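Local coordinates for protein orotidine 5'-phosphate decarboxylase (Streptomyces avermitilis, PDB 3V75) that probably catalyses the decarboxylation of orotidine 5'-phosphate to UMP, the last step of de novo UMP biosynthesis, at residues 28-33 against 142-147. Sequence-based numbering, arbitrary orientation.
Sequences GARLSR and FSDALT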
ATOM      1  N   GLY A  28      -4.996   8.876  20.315  1.00  8.87           N
ATOM      2  CA  GLY A  28      -6.385   8.625  20.704  1.00  9.04           C
ATOM      3  C   GLY A  28      -6.906   9.803  21.527  1.00 10.36           C
ATOM      4  O   GLY A  28      -8.051  10.280  21.315  1.00 10.38           O
ATOM      5  N   ALA A  29      -6.095  10.291  22.470  1.00  9.31           N
ATOM      6  CA  ALA A  29      -6.472  11.432  23.277  1.00  9.71           C
ATOM      7  C   ALA A  29      -6.593  12.705  22.433  1.00 11.08           C
ATOM      8  O   ALA A  29      -7.535  13.505  22.621  1.00 10.48           O
ATOM      9  CB  ALA A  29      -5.453  11.652  24.408  1.00 11.36           C
ATOM     10  N   ARG A  30      -5.637  12.940  21.533  1.00 10.74           N
ATOM     11  CA  ARG A  30      -5.691  14.155  20.710  1.00  9.18           C
ATOM     12  C   ARG A  30      -6.912  14.128  19.785  1.00 10.76           C
ATOM     13  O   ARG A  30      -7.559  15.168  19.580  1.00  9.89           O
ATOM     14  CB  ARG A  30      -4.392  14.316  19.906  1.00 10.19           C
ATOM     15  CG  ARG A  30      -3.172  14.537  20.823  1.00 12.04           C
ATOM     16  CD  ARG A  30      -1.922  14.930  20.007  1.00 11.20           C
ATOM     17  NE  ARG A  30      -1.502  13.871  19.078  1.00 10.61           N
ATOM     18  CZ  ARG A  30      -1.446  13.991  17.750  1.00  9.34           C
ATOM     19  NH1 ARG A  30      -1.803  15.134  17.156  1.00  9.72           N
ATOM     20  NH2 ARG A  30      -1.052  12.966  17.002  1.00  9.90           N
ATOM     21  N   LEU A  31      -7.217  12.958  19.245  1.00  7.72           N
ATOM     22  CA  LEU A  31      -8.357  12.803  18.333  1.00  7.76           C
ATOM     23  C   LEU A  31      -9.680  13.043  19.104  1.00 10.34           C
ATOM     24  O   LEU A  31     -10.571  13.743  18.624  1.00  9.30           O
ATOM     25  CB  LEU A  31      -8.325  11.403  17.727  1.00  7.18           C
ATOM     26  CG  LEU A  31      -9.593  11.031  16.947  1.00  6.72           C
ATOM     27  CD1 LEU A  31      -9.705  11.951  15.712  1.00  9.79           C
ATOM     28  CD2 LEU A  31      -9.572   9.605  16.541  1.00  7.18           C
ATOM     29  N   SER A  32      -9.807  12.442  20.289  1.00  9.71           N
ATOM     30  CA  SER A  32     -11.005  12.611  21.125  0.70  9.64           C
ATOM     31  C   SER A  32     -11.213  14.105  21.402  1.00 12.85           C
ATOM     32  O   SER A  32     -12.351  14.633  21.272  1.00 12.12           O
ATOM     33  CB  SER A  32     -10.840  11.834  22.445  0.70 13.76           C
ATOM     34  OG  SER A  32     -11.982  11.996  23.279  0.70 14.10           O
ATOM     35  N   ARG A  33     -10.143  14.814  21.763  1.00 11.63           N
ATOM     36  CA  ARG A  33     -10.243  16.255  22.023  1.00 13.62           C
ATOM     37  C   ARG A  33     -10.611  17.046  20.765  1.00 12.58           C
ATOM     38  O   ARG A  33     -11.442  17.977  20.838  1.00 12.70           O
ATOM     39  CB  ARG A  33      -8.925  16.760  22.663  1.00 16.72           C
ATOM     40  CG  ARG A  33      -8.811  18.263  22.858  1.00 26.63           C
ATOM     41  CD  ARG A  33      -7.703  18.636  23.901  1.00 29.41           C
ATOM     42  NE  ARG A  33      -7.387  17.508  24.806  1.00 32.89           N
ATOM     43  CZ  ARG A  33      -6.335  16.697  24.633  1.00 33.71           C
ATOM     44  NH1 ARG A  33      -5.523  16.909  23.588  1.00 42.14           N
ATOM     45  NH2 ARG A  33      -6.092  15.671  25.484  1.00 37.07           N
ATOM     46  N   PHE A 142       4.986  13.383   7.630  1.00  9.59           N
ATOM     47  CA  PHE A 142       4.516  13.070   8.987  1.00  8.77           C
ATOM     48  C   PHE A 142       3.028  13.363   9.122  1.00  8.16           C
ATOM     49  O   PHE A 142       2.596  14.493   8.863  1.00  9.73           O
ATOM     50  CB  PHE A 142       5.262  13.873  10.057  1.00 10.79           C
ATOM     51  CG  PHE A 142       4.796  13.581  11.486  1.00 11.22           C
ATOM     52  CD1 PHE A 142       4.715  12.282  11.962  1.00 12.39           C
ATOM     53  CD2 PHE A 142       4.463  14.617  12.348  1.00 22.33           C
ATOM     54  CE1 PHE A 142       4.295  12.003  13.276  1.00 14.70           C
ATOM     55  CE2 PHE A 142       4.090  14.351  13.687  1.00 23.21           C
ATOM     56  CZ  PHE A 142       3.968  13.049  14.131  1.00 18.35           C
ATOM     57  N   SER A 143       2.278  12.363   9.558  1.00  7.36           N
ATOM     58  CA  SER A 143       0.829  12.447   9.707  1.00  8.61           C
ATOM     59  C   SER A 143       0.448  11.955  11.104  1.00  9.70           C
ATOM     60  O   SER A 143       1.197  11.209  11.744  1.00 11.19           O
ATOM     61  CB  SER A 143       0.148  11.584   8.630  1.00  7.74           C
ATOM     62  OG  SER A 143       0.501  12.030   7.318  1.00  7.74           O
ATOM     63  N   ASP A 144      -0.733  12.345  11.583  1.00  6.37           N
ATOM     64  CA  ASP A 144      -1.160  11.929  12.914  1.00  7.92           C
ATOM     65  C   ASP A 144      -1.578  10.469  12.961  1.00  7.51           C
ATOM     66  O   ASP A 144      -1.552   9.842  14.020  1.00  7.72           O
ATOM     67  CB  ASP A 144      -2.308  12.829  13.357  1.00  7.86           C
ATOM     68  CG  ASP A 144      -1.849  14.238  13.484  1.00  8.31           C
ATOM     69  OD1 ASP A 144      -1.081  14.511  14.445  1.00  9.24           O
ATOM     70  OD2 ASP A 144      -2.168  15.084  12.598  1.00  7.73           O
ATOM     71  N   ALA A 145      -1.969   9.913  11.821  1.00  5.87           N
ATOM     72  CA  ALA A 145      -2.220   8.477  11.732  1.00  5.03           C
ATOM     73  C   ALA A 145      -2.043   7.992  10.311  1.00  4.99           C
ATOM     74  O   ALA A 145      -2.006   8.800   9.375  1.00  6.59           O
ATOM     75  CB  ALA A 145      -3.637   8.122  12.257  1.00  6.54           C
ATOM     76  N   LEU A 146      -1.959   6.670  10.145  1.00  4.74           N
ATOM     77  CA  LEU A 146      -1.740   6.068   8.838  1.00  4.25           C
ATOM     78  C   LEU A 146      -2.694   4.911   8.694  1.00  3.77           C
ATOM     79  O   LEU A 146      -2.825   4.102   9.623  1.00  4.89           O
ATOM     80  CB  LEU A 146      -0.296   5.540   8.768  1.00  4.49           C
ATOM     81  CG  LEU A 146       0.093   4.775   7.510  1.00  5.65           C
ATOM     82  CD1 LEU A 146       0.054   5.634   6.221  1.00  6.86           C
ATOM     83  CD2 LEU A 146       1.503   4.093   7.731  1.00  4.80           C
ATOM     84  N   THR A 147      -3.347   4.784   7.540  1.00  3.50           N
ATOM     85  CA  THR A 147      -4.120   3.570   7.279  1.00  3.89           C
ATOM     86  C   THR A 147      -3.156   2.474   6.799  1.00  4.61           C
ATOM     87  O   THR A 147      -2.251   2.716   5.964  1.00  4.27           O
ATOM     88  CB  THR A 147      -5.261   3.768   6.227  1.00  3.98           C
ATOM     89  OG1 THR A 147      -4.682   4.172   4.983  1.00  4.06           O
ATOM     90  CG2 THR A 147      -6.284   4.846   6.709  1.00  6.39           C
TER
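Arg30 and Asp144 meet in an end-on salt bridge, both terminal nitrogens of the guanidinium converging on a single carboxylate oxygen. NH1 of Arg30 lies 2.9 Å from OD1 of Asp144, and NH2 of Arg30 donates to the same OD1 at 3.0 Å. OD1 sits at the guanidinium's edge, almost in its plane, yet the carboxylate is turned 49° from that plane. Both nitrogens come from the same face of the carboxylate: NH2 on the anti side of OD1 and close to its plane, NH1 from well above it. The bend in the arginine chain at chi3 (-63°) helps turn its end toward the acid. Asp144 immediately precedes strand 145-148, the fourth of the eight parallel strands of the TIM barrel, so the bridge ties the helix preceding the first strand, 27-38, to the N-terminal end of the fourth. Further polar bonds fix both groups: Arg30 NE donates to the carbonyl of Glu25 and NH2 to that of Gly168, while Asp144 OD1 also pairs with Arg108 and OD2 accepts from Val114 N. Replacing Arg30 by a methionine would probably leave the buried carboxylate leaning on Arg108 for charge compensation and the Glu25 carbonyl without this donor.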